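Local structure of putative molybdenum cofactor biosynthesis protein (2G2C) at residues H5-V13 and G69-G78; V126-L135 and I157-D165. The protein is of unproven function but probably takes part in molybdenum cofactor biosynthesis, with a domain of a family thought to bind molybdopterin. All coordinates share one frame; numbering follows the deposited sequence.

Contact 1. Residues H5-V13 and G69-G78; sequences HIKSAIIVV and GARFIITAGG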
loop_
_atom_site.group_PDB
_atom_site.type_symbol
_atom_site.label_atom_id
_atom_site.label_comp_id
_atom_site.label_asym_id
_atom_site.label_seq_id
_atom_site.Cartn_x
_atom_site.Cartn_y
_atom_site.Cartn_z
ATOM N N HIS A 5 15.647 2.959 8.722
ATOM C CA HIS A 5 14.346 3.623 8.806
ATOM C C HIS A 5 13.725 3.630 7.424
ATOM O O HIS A 5 14.326 4.160 6.463
ATOM C CB HIS A 5 14.497 5.084 9.215
ATOM C CG HIS A 5 14.385 5.324 10.685
ATOM N ND1 HIS A 5 13.473 6.210 11.220
ATOM C CD2 HIS A 5 15.088 4.824 11.728
ATOM C CE1 HIS A 5 13.616 6.242 12.534
ATOM N NE2 HIS A 5 14.589 5.408 12.868
ATOM N N ILE A 6 12.529 3.065 7.314
ATOM C CA ILE A 6 11.843 3.036 6.035
ATOM C C ILE A 6 10.780 4.130 6.058
ATOM O O ILE A 6 9.789 4.030 6.794
ATOM C CB ILE A 6 11.190 1.647 5.782
ATOM C CG1 ILE A 6 12.245 0.519 5.814
ATOM C CG2 ILE A 6 10.379 1.661 4.473
ATOM C CD1 ILE A 6 11.648 -0.919 5.749
ATOM N N LYS A 7 11.003 5.187 5.284
ATOM C CA LYS A 7 10.019 6.260 5.197
ATOM C C LYS A 7 8.762 5.709 4.546
ATOM O O LYS A 7 8.800 5.179 3.425
ATOM C CB LYS A 7 10.558 7.474 4.432
ATOM C CG LYS A 7 11.404 8.427 5.270
ATOM C CD LYS A 7 12.756 7.836 5.585
ATOM C CE LYS A 7 13.576 8.791 6.437
ATOM N NZ LYS A 7 14.422 8.024 7.385
ATOM N N SER A 8 7.652 5.839 5.264
ATOM C CA SER A 8 6.415 5.151 4.895
ATOM C C SER A 8 5.228 6.067 4.778
ATOM O O SER A 8 5.140 7.081 5.481
ATOM C CB SER A 8 6.075 4.011 5.868
ATOM O OG SER A 8 7.175 3.122 6.015
ATOM N N ALA A 9 4.288 5.679 3.925
ATOM C CA ALA A 9 3.027 6.422 3.784
ATOM C C ALA A 9 1.864 5.479 3.766
ATOM O O ALA A 9 1.919 4.383 3.143
ATOM C CB ALA A 9 3.012 7.296 2.505
ATOM N N ILE A 10 0.795 5.912 4.412
ATOM C CA ILE A 10 -0.472 5.169 4.357
ATOM C C ILE A 10 -1.512 5.974 3.583
ATOM O O ILE A 10 -1.641 7.210 3.802
ATOM C CB ILE A 10 -0.997 4.856 5.784
ATOM C CG1 ILE A 10 -0.006 3.899 6.497
ATOM C CG2 ILE A 10 -2.493 4.396 5.744
ATOM C CD1 ILE A 10 -0.244 3.738 7.992
ATOM N N ILE A 11 -2.231 5.285 2.696
ATOM C CA ILE A 11 -3.310 5.931 1.919
ATOM C C ILE A 11 -4.565 5.094 2.051
ATOM O O ILE A 11 -4.624 3.966 1.545
ATOM C CB ILE A 11 -2.926 6.054 0.420
ATOM C CG1 ILE A 11 -1.653 6.910 0.306
ATOM C CG2 ILE A 11 -4.094 6.611 -0.373
ATOM C CD1 ILE A 11 -0.941 6.827 -1.083
ATOM N N VAL A 12 -5.533 5.606 2.811
ATOM C CA VAL A 12 -6.774 4.871 2.968
ATOM C C VAL A 12 -7.774 5.393 1.925
ATOM O O VAL A 12 -8.026 6.580 1.840
ATOM C CB VAL A 12 -7.322 5.015 4.413
ATOM C CG1 VAL A 12 -8.716 4.459 4.508
ATOM C CG2 VAL A 12 -6.371 4.331 5.396
ATOM N N VAL A 13 -8.311 4.484 1.124
ATOM C CA VAL A 13 -9.115 4.854 -0.028
ATOM C C VAL A 13 -10.569 4.449 0.282
ATOM O O VAL A 13 -10.896 3.244 0.340
ATOM C CB VAL A 13 -8.596 4.131 -1.316
ATOM C CG1 VAL A 13 -9.409 4.526 -2.556
ATOM C CG2 VAL A 13 -7.065 4.374 -1.527
ATOM N N GLY A 69 9.351 11.506 -0.358
ATOM C CA GLY A 69 10.437 10.594 -0.042
ATOM C C GLY A 69 9.995 9.239 0.502
ATOM O O GLY A 69 10.839 8.459 0.974
ATOM N N ALA A 70 8.685 8.949 0.494
ATOM C CA ALA A 70 8.282 7.611 0.980
ATOM C C ALA A 70 8.850 6.500 0.099
ATOM O O ALA A 70 8.809 6.572 -1.142
ATOM C CB ALA A 70 6.780 7.512 1.022
ATOM N N ARG A 71 9.412 5.505 0.779
ATOM C CA ARG A 71 9.902 4.314 0.074
ATOM C C ARG A 71 9.018 3.076 0.293
ATOM O O ARG A 71 9.233 2.053 -0.320
ATOM C CB ARG A 71 11.375 4.027 0.374
ATOM C CG ARG A 71 12.280 5.157 -0.158
ATOM C CD ARG A 71 13.720 4.708 -0.133
ATOM N NE ARG A 71 13.976 3.565 -1.011
ATOM C CZ ARG A 71 14.938 2.659 -0.821
ATOM N NH1 ARG A 71 15.804 2.779 0.215
ATOM N NH2 ARG A 71 15.035 1.630 -1.677
ATOM N N PHE A 72 8.017 3.207 1.174
ATOM C CA PHE A 72 7.049 2.135 1.382
ATOM C C PHE A 72 5.709 2.824 1.450
ATOM O O PHE A 72 5.520 3.715 2.281
ATOM C CB PHE A 72 7.331 1.361 2.678
ATOM C CG PHE A 72 6.280 0.336 2.987
ATOM C CD1 PHE A 72 5.973 -0.654 2.070
ATOM C CD2 PHE A 72 5.556 0.368 4.175
ATOM C CE1 PHE A 72 4.975 -1.614 2.333
ATOM C CE2 PHE A 72 4.545 -0.595 4.429
ATOM C CZ PHE A 72 4.278 -1.576 3.526
ATOM N N ILE A 73 4.814 2.474 0.531
ATOM C CA ILE A 73 3.493 3.059 0.487
ATOM C C ILE A 73 2.514 1.932 0.539
ATOM O O ILE A 73 2.598 1.006 -0.285
ATOM C CB ILE A 73 3.293 3.852 -0.839
ATOM C CG1 ILE A 73 4.300 5.010 -0.900
ATOM C CG2 ILE A 73 1.845 4.343 -0.939
ATOM C CD1 ILE A 73 4.294 5.821 -2.219
ATOM N N ILE A 74 1.602 1.981 1.513
ATOM C CA ILE A 74 0.566 0.939 1.590
ATOM C C ILE A 74 -0.802 1.629 1.469
ATOM O O ILE A 74 -1.058 2.612 2.156
ATOM C CB ILE A 74 0.708 0.066 2.849
ATOM C CG1 ILE A 74 -0.344 -1.081 2.807
ATOM C CG2 ILE A 74 0.609 0.900 4.102
ATOM C CD1 ILE A 74 0.074 -2.346 3.577
ATOM N N THR A 75 -1.634 1.125 0.555
ATOM C CA THR A 75 -2.991 1.639 0.379
ATOM C C THR A 75 -3.954 0.610 0.990
ATOM O O THR A 75 -3.649 -0.595 1.065
ATOM C CB THR A 75 -3.356 1.847 -1.110
ATOM O OG1 THR A 75 -3.360 0.591 -1.820
ATOM C CG2 THR A 75 -2.331 2.791 -1.785
ATOM N N ALA A 76 -5.131 1.085 1.390
ATOM C CA ALA A 76 -6.166 0.177 1.901
ATOM C C ALA A 76 -7.443 0.585 1.243
ATOM O O ALA A 76 -7.904 1.704 1.493
ATOM C CB ALA A 76 -6.263 0.303 3.454
ATOM N N GLY A 77 -8.028 -0.305 0.431
ATOM C CA GLY A 77 -9.283 -0.012 -0.203
ATOM C C GLY A 77 -9.202 0.285 -1.688
ATOM O O GLY A 77 -8.126 0.535 -2.250
ATOM N N GLY A 78 -10.378 0.263 -2.305
ATOM C CA GLY A 78 -10.503 0.598 -3.731
ATOM C C GLY A 78 -10.026 -0.475 -4.691
ATOM O O GLY A 78 -9.711 -0.186 -5.845
#

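Contact 2. Residues V126-L135 and I157-D165; sequences VTGRDDHAAL and IPNIFEGLD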
loop_
_atom_site.group_PDB
_atom_site.type_symbol
_atom_site.label_atom_id
_atom_site.label_comp_id
_atom_site.label_asym_id
_atom_site.label_seq_id
_atom_site.Cartn_x
_atom_site.Cartn_y
_atom_site.Cartn_z
ATOM N N VAL A 126 7.455 -2.490 -7.282
ATOM C CA VAL A 126 8.403 -1.406 -6.926
ATOM C C VAL A 126 8.481 -0.382 -8.046
ATOM O O VAL A 126 8.174 -0.700 -9.195
ATOM C CB VAL A 126 9.842 -1.960 -6.641
ATOM C CG1 VAL A 126 9.864 -2.850 -5.412
ATOM C CG2 VAL A 126 10.389 -2.755 -7.817
ATOM N N THR A 127 8.891 0.849 -7.692
ATOM C CA THR A 127 8.865 1.953 -8.658
ATOM C C THR A 127 10.177 2.109 -9.413
ATOM O O THR A 127 10.295 2.967 -10.279
ATOM C CB THR A 127 8.564 3.299 -8.000
ATOM O OG1 THR A 127 9.629 3.568 -7.080
ATOM C CG2 THR A 127 7.172 3.273 -7.319
ATOM N N GLY A 128 11.136 1.254 -9.114
ATOM C CA GLY A 128 12.474 1.312 -9.723
ATOM C C GLY A 128 13.287 0.169 -9.181
ATOM O O GLY A 128 12.754 -0.706 -8.461
ATOM N N ARG A 129 14.588 0.202 -9.460
ATOM C CA ARG A 129 15.448 -0.904 -9.068
ATOM C C ARG A 129 16.646 -0.557 -8.196
ATOM O O ARG A 129 17.513 -1.393 -7.953
ATOM C CB ARG A 129 15.741 -1.854 -10.248
ATOM C CG ARG A 129 14.452 -2.440 -10.874
ATOM C CD ARG A 129 13.785 -3.515 -9.981
ATOM N NE ARG A 129 14.593 -4.749 -10.007
ATOM C CZ ARG A 129 14.549 -5.676 -10.977
ATOM N NH1 ARG A 129 13.656 -5.556 -11.971
ATOM N NH2 ARG A 129 15.388 -6.723 -10.946
ATOM N N ASP A 130 16.636 0.661 -7.664
ATOM C CA ASP A 130 17.786 1.198 -6.982
ATOM C C ASP A 130 17.373 1.719 -5.614
ATOM O O ASP A 130 16.206 1.531 -5.186
ATOM C CB ASP A 130 18.479 2.287 -7.805
ATOM C CG ASP A 130 17.599 3.503 -8.069
ATOM O OD1 ASP A 130 16.629 3.821 -7.329
ATOM O OD2 ASP A 130 17.935 4.205 -9.056
ATOM N N ASP A 131 18.303 2.413 -4.958
ATOM C CA ASP A 131 18.076 2.830 -3.559
ATOM C C ASP A 131 17.162 4.045 -3.372
ATOM O O ASP A 131 16.978 4.572 -2.231
ATOM C CB ASP A 131 19.395 2.919 -2.771
ATOM C CG ASP A 131 20.291 4.048 -3.225
ATOM O OD1 ASP A 131 19.910 4.801 -4.133
ATOM O OD2 ASP A 131 21.399 4.159 -2.627
ATOM N N HIS A 132 16.593 4.503 -4.498
ATOM C CA HIS A 132 15.563 5.526 -4.465
ATOM C C HIS A 132 14.174 4.925 -4.711
ATOM O O HIS A 132 13.164 5.629 -4.564
ATOM C CB HIS A 132 15.846 6.606 -5.491
ATOM C CG HIS A 132 16.899 7.575 -5.044
ATOM N ND1 HIS A 132 16.857 8.922 -5.343
ATOM C CD2 HIS A 132 18.008 7.383 -4.285
ATOM C CE1 HIS A 132 17.906 9.514 -4.798
ATOM N NE2 HIS A 132 18.622 8.603 -4.154
ATOM N N ALA A 133 14.126 3.648 -5.086
ATOM C CA ALA A 133 12.848 3.028 -5.487
ATOM C C ALA A 133 11.965 2.799 -4.268
ATOM O O ALA A 133 12.490 2.577 -3.178
ATOM C CB ALA A 133 13.096 1.709 -6.217
ATOM N N ALA A 134 10.649 2.861 -4.476
ATOM C CA ALA A 134 9.686 2.590 -3.421
ATOM C C ALA A 134 8.942 1.283 -3.698
ATOM O O ALA A 134 8.790 0.878 -4.856
ATOM C CB ALA A 134 8.693 3.720 -3.315
ATOM N N LEU A 135 8.502 0.639 -2.626
ATOM C CA LEU A 135 7.612 -0.515 -2.692
ATOM C C LEU A 135 6.185 -0.045 -2.411
ATOM O O LEU A 135 5.968 0.650 -1.419
ATOM C CB LEU A 135 8.004 -1.491 -1.599
ATOM C CG LEU A 135 7.092 -2.697 -1.386
ATOM C CD1 LEU A 135 7.125 -3.664 -2.606
ATOM C CD2 LEU A 135 7.535 -3.411 -0.098
ATOM N N ILE A 157 10.084 -7.625 3.606
ATOM C CA ILE A 157 10.508 -6.212 3.566
ATOM C C ILE A 157 12.028 -6.032 3.622
ATOM O O ILE A 157 12.609 -5.344 2.744
ATOM C CB ILE A 157 9.799 -5.424 4.703
ATOM C CG1 ILE A 157 8.350 -5.159 4.323
ATOM C CG2 ILE A 157 10.549 -4.139 5.066
ATOM C CD1 ILE A 157 8.165 -4.364 3.088
ATOM N N PRO A 158 12.694 -6.621 4.647
ATOM C CA PRO A 158 14.165 -6.534 4.681
ATOM C C PRO A 158 14.822 -7.003 3.376
ATOM O O PRO A 158 15.765 -6.374 2.901
ATOM C CB PRO A 158 14.559 -7.468 5.829
ATOM C CG PRO A 158 13.321 -7.795 6.531
ATOM C CD PRO A 158 12.145 -7.346 5.821
ATOM N N ASN A 159 14.329 -8.100 2.808
ATOM C CA ASN A 159 14.908 -8.656 1.590
ATOM C C ASN A 159 14.705 -7.754 0.375
ATOM O O ASN A 159 15.604 -7.582 -0.448
ATOM C CB ASN A 159 14.332 -10.041 1.361
ATOM C CG ASN A 159 14.532 -10.934 2.573
ATOM O OD1 ASN A 159 15.563 -11.584 2.677
ATOM N ND2 ASN A 159 13.606 -10.888 3.534
ATOM N N ILE A 160 13.511 -7.177 0.275
ATOM C CA ILE A 160 13.227 -6.204 -0.792
ATOM C C ILE A 160 14.184 -5.004 -0.705
ATOM O O ILE A 160 14.818 -4.643 -1.721
ATOM C CB ILE A 160 11.771 -5.779 -0.794
ATOM C CG1 ILE A 160 10.910 -7.018 -1.121
ATOM C CG2 ILE A 160 11.544 -4.647 -1.813
ATOM C CD1 ILE A 160 9.386 -6.821 -1.024
ATOM N N PHE A 161 14.299 -4.382 0.474
ATOM C CA PHE A 161 15.122 -3.187 0.562
ATOM C C PHE A 161 16.604 -3.516 0.483
ATOM O O PHE A 161 17.380 -2.736 -0.071
ATOM C CB PHE A 161 14.744 -2.355 1.788
ATOM C CG PHE A 161 13.447 -1.617 1.587
ATOM C CD1 PHE A 161 13.378 -0.526 0.745
ATOM C CD2 PHE A 161 12.269 -2.080 2.151
ATOM C CE1 PHE A 161 12.165 0.119 0.510
ATOM C CE2 PHE A 161 11.049 -1.425 1.912
ATOM C CZ PHE A 161 11.014 -0.315 1.101
ATOM N N GLU A 162 16.994 -4.677 0.990
ATOM C CA GLU A 162 18.379 -5.081 0.795
ATOM C C GLU A 162 18.687 -5.215 -0.707
ATOM O O GLU A 162 19.763 -4.786 -1.158
ATOM C CB GLU A 162 18.703 -6.394 1.509
ATOM C CG GLU A 162 20.162 -6.831 1.384
ATOM C CD GLU A 162 20.501 -7.941 2.361
ATOM O OE1 GLU A 162 21.680 -8.382 2.380
ATOM O OE2 GLU A 162 19.585 -8.365 3.115
ATOM N N GLY A 163 17.766 -5.823 -1.472
ATOM C CA GLY A 163 17.916 -5.942 -2.932
ATOM C C GLY A 163 17.946 -4.583 -3.626
ATOM O O GLY A 163 18.832 -4.314 -4.470
ATOM N N LEU A 164 17.006 -3.710 -3.285
ATOM C CA LEU A 164 16.954 -2.413 -3.966
ATOM C C LEU A 164 18.184 -1.594 -3.645
ATOM O O LEU A 164 18.664 -0.819 -4.489
ATOM C CB LEU A 164 15.708 -1.613 -3.572
ATOM C CG LEU A 164 14.355 -2.207 -3.986
ATOM C CD1 LEU A 164 13.174 -1.437 -3.380
ATOM C CD2 LEU A 164 14.261 -2.187 -5.516
ATOM N N ASP A 165 18.680 -1.747 -2.421
ATOM C CA ASP A 165 19.772 -0.874 -1.938
ATOM C C ASP A 165 21.182 -1.379 -2.235
ATOM O O ASP A 165 22.166 -0.689 -1.899
ATOM C CB ASP A 165 19.596 -0.587 -0.434
ATOM C CG ASP A 165 18.359 0.277 -0.131
ATOM O OD1 ASP A 165 17.581 0.584 -1.064
ATOM O OD2 ASP A 165 18.173 0.607 1.054
HETATM O O HOH W 1 19.528 -3.042 -6.818
#

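Contact 1. Residues H5-V13 and G69-G78
Ile6 lays its CG2 methyl against CB of Phe72 at 3.5 Å, the two side chains slanting across one another. The methyl gets there because it stands anti to the backbone N (chi1 -58° for CG1). Two residues on along the same strand, the hydroxyl of Ser8 lies at the edge of the Phe72 ring, in its plane, with OG 3.7 Å from CD2. That hydroxyl donates to Ile6 O within its own strand, approaching from above the carbonyl plane, so a small polar residue can be buried here with its proton used.

The backbones run parallel, their axes 16° apart. Lys7 O takes two N-H groups, from Arg71 N at 2.7 Å and Phe72 N, which fastens the turn where 69-78 enters the sheet. From there the N-H groups of Ala9, Ile11 and Val13 go to O of Phe72, Ile74 and Ala76, and O of Ala9 and Ile11 accept from N of Ile74 and Ala76. The bond from Val13 N to Ala76 O is nearly straight (2.8 Å, 174° at the hydrogen).

Beta-branched side chains suit strands. Ile10 and Ile74 lie alongside each other, CG1 to CG2 at 3.9 Å, whereas Ile11 reaches with CD1 to CG2 of Ile73 (3.7 Å) on the opposite face. Small Ala9 fits beside Ala70 there. Gly77 takes a positive phi, which glycine adopts readily, and passes close beside Val13; a bound sodium ion lies nearby.

This is the central strand pair of the parallel part of an alpha/beta sheet. Strand 42-51 flanks 5-13 on its far edge, and strand 135-139 flanks 72-76. Helix 55-67 packs on Ala9, Ile11 and Ile73, while helix 26-34 packs on Ile10, Val12 and Phe72.

Contact 2. Residues V126-L135 and I157-D165
The segment 126-135 leaves one strand, folds through a type I turn from Asp130 to Ala133 and returns as the next strand, which places CA of Asp131 4.4 Å from CA of Asp165 in segment 157-165. Leu164 is the main side chain of the helix here. Its CD1 meets CG1 of Val126 at 4.1 Å, the two side chains running antiparallel alongside one another, and its CD2 lies 4.1 Å from CB of Ala133 and 3.6 Å from Gly128 O. That carbonyl is buried with no polar partner in the model. A long branched residue is well suited to this spot, since its two methyls can reach both arms of the connection.

The connection joins antiparallel neighbours, strands 124-126 and 135-139, as a beta hairpin. Asp130 shapes its turn: OD1 accepts from His132 N, forming an Asx turn, while Thr127 OG1 receives the almost straight N-H of Ala134.

Further along, Leu135, with CG anti to the backbone N (chi1 173°), extends to the start of the helix. Its CD2 presses tightly on CD1 of Ile157 at 3.4 Å, and it crosses Ile160 at about a right angle. The edge of the Phe161 ring faces Ala133 O. At the solvent side a water lies within hydrogen-bonding distance of Arg129 O and Gly163 O, bridging loop and helix.

From the N terminus, strand 5-13 comes first, and contact 1 closes a long excursion through helices 15-19 and 26-34, strand 42-51 and helix 55-67 before the chain returns as 72-76. Contact 2 opens only later: the hairpin 126-135 is followed by strand 135-139, helix 143-153 and the C-terminal helix 157-165, which folds back on it. The two loops are therefore in series, neither nested nor crossed, with centres 14 Å apart. Arg71 joins them: its backbone O accepts from Leu135 N, NE bonds to Ala133 O, and NH2 forms a salt bridge with Asp165. The middle of the sheet is thereby tied to the hairpin and the C-terminal helix.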